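Local coordinates for glycerophosphodiester phosphodiesterase (Cytophaga hutchinsonii ATCC 33406, PDB 3CH0), which belongs to the glycerophosphodiester phosphodiesterase family and is built on the TIM-barrel fold of alternating strands and helices, at residues 251-255 / 256-260. Residues are numbered along the deposited sequence; the frame is centred on the assembly and turned at random.
Sequences ETLIS and LGVDG
Val258 N donates to Leu253 O over 3.3 Å, somewhat tilted from the carbonyl plane. The bond is nearly straight, 170° at the hydrogen. One residue earlier, Gly257 N donates to Ile254 O at 3.0 Å, from well above the plane of the Ile254 carbonyl. With the positive phi of Gly257 (104°), these bonds define a Schellman motif closing helix 247-256. CG2 of Val258 rests against CB of Leu253 at 3.9 Å, the two side chains crossing at a slant; this methyl sits between the backbone N and carbonyl carbon of Val258, close over the Leu253 carbonyl. Leu256 N makes only weak bonds to the oxygens of Thr252 and Leu253, while Ser255 OG donates to Thr252 O, 2.6 Å away, in the carbonyl plane and on a lone pair; chi1 of 77° turns the hydroxyl back toward the helix. A water donates to both Ile254 O and Val258 O, joining cap and loop. Farther out, Ile229 of helix 226-234 packs on Leu256 and Val258, Lys226 NZ bonds Leu256 O, and Asp259 OD2 accepts from His233 and Val239. Thus Thr252 O meets the Ser255 hydroxyl, Leu253 O the Val258 amide, and Ile254 O the Gly257 amide and the water, as the chain turns into barrel strand 260-263.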
loop_
_atom_site.group_PDB
_atom_site.type_symbol
_atom_site.label_atom_id
_atom_site.label_comp_id
_atom_site.label_asym_id
_atom_site.label_seq_id
_atom_site.Cartn_x
_atom_site.Cartn_y
_atom_site.Cartn_z
ATOM N N GLU A 251 6.314 -15.605 -12.036
ATOM C CA GLU A 251 6.731 -17.020 -12.071
ATOM C C GLU A 251 8.189 -17.197 -11.634
ATOM O O GLU A 251 8.493 -18.153 -10.859
ATOM C CB GLU A 251 6.458 -17.596 -13.465
ATOM C CG GLU A 251 4.978 -17.872 -13.675
ATOM C CD GLU A 251 4.613 -18.290 -15.101
ATOM O OE1 GLU A 251 5.329 -17.879 -16.062
ATOM O OE2 GLU A 251 3.583 -18.991 -15.224
ATOM N N THR A 252 9.094 -16.339 -12.080
ATOM C CA THR A 252 10.497 -16.381 -11.626
ATOM C C THR A 252 10.563 -16.237 -10.109
ATOM O O THR A 252 11.165 -17.065 -9.432
ATOM C CB THR A 252 11.344 -15.333 -12.278
ATOM O OG1 THR A 252 11.466 -15.668 -13.687
ATOM C CG2 THR A 252 12.776 -15.240 -11.646
ATOM N N LEU A 253 9.857 -15.262 -9.578
ATOM C CA LEU A 253 9.889 -15.076 -8.124
ATOM C C LEU A 253 9.304 -16.244 -7.312
ATOM O O LEU A 253 9.836 -16.590 -6.245
ATOM C CB LEU A 253 9.160 -13.778 -7.760
ATOM C CG LEU A 253 9.892 -12.536 -8.230
ATOM C CD1 LEU A 253 8.959 -11.306 -8.238
ATOM C CD2 LEU A 253 11.155 -12.314 -7.357
ATOM N N ILE A 254 8.203 -16.803 -7.783
ATOM C CA ILE A 254 7.606 -17.958 -7.147
ATOM C C ILE A 254 8.648 -19.097 -7.112
ATOM O O ILE A 254 8.847 -19.723 -6.070
ATOM C CB ILE A 254 6.336 -18.398 -7.867
ATOM C CG1 ILE A 254 5.202 -17.356 -7.618
ATOM C CG2 ILE A 254 5.903 -19.831 -7.395
ATOM C CD1 ILE A 254 3.965 -17.549 -8.430
ATOM N N SER A 255 9.383 -19.276 -8.206
ATOM C CA SER A 255 10.416 -20.333 -8.255
ATOM C C SER A 255 11.578 -20.108 -7.290
ATOM O O SER A 255 12.267 -21.053 -6.892
ATOM C CB SER A 255 10.978 -20.488 -9.682
ATOM O OG SER A 255 11.923 -19.462 -10.049
ATOM N N LEU A 256 11.836 -18.876 -6.892
ATOM C CA LEU A 256 12.884 -18.544 -5.932
ATOM C C LEU A 256 12.409 -18.656 -4.504
ATOM O O LEU A 256 13.197 -18.518 -3.554
ATOM C CB LEU A 256 13.404 -17.126 -6.164
ATOM C CG LEU A 256 13.963 -16.825 -7.543
ATOM C CD1 LEU A 256 14.533 -15.393 -7.564
ATOM C CD2 LEU A 256 15.056 -17.866 -7.886
ATOM N N GLY A 257 11.103 -18.846 -4.314
ATOM C CA GLY A 257 10.610 -19.007 -2.954
ATOM C C GLY A 257 9.886 -17.860 -2.261
ATOM O O GLY A 257 9.637 -17.934 -1.055
ATOM N N VAL A 258 9.499 -16.809 -3.002
ATOM C CA VAL A 258 8.743 -15.748 -2.337
ATOM C C VAL A 258 7.394 -16.248 -1.811
ATOM O O VAL A 258 6.809 -17.226 -2.280
ATOM C CB VAL A 258 8.520 -14.524 -3.233
ATOM C CG1 VAL A 258 9.886 -13.951 -3.717
ATOM C CG2 VAL A 258 7.550 -14.764 -4.397
ATOM N N ASP A 259 6.897 -15.492 -0.815
ATOM C CA ASP A 259 5.654 -15.799 -0.110
ATOM C C ASP A 259 4.417 -15.057 -0.566
ATOM O O ASP A 259 3.303 -15.330 -0.111
ATOM C CB ASP A 259 5.858 -15.542 1.390
ATOM C CG ASP A 259 7.035 -16.351 1.938
ATOM O OD1 ASP A 259 6.800 -17.556 2.162
ATOM O OD2 ASP A 259 8.148 -15.816 2.059
ATOM N N GLY A 260 4.616 -14.140 -1.502
ATOM C CA GLY A 260 3.547 -13.307 -2.011
ATOM C C GLY A 260 4.084 -12.385 -3.077
ATOM O O GLY A 260 5.276 -12.278 -3.281
HETATM O O HOH W 1 7.184 -19.496 -3.791
#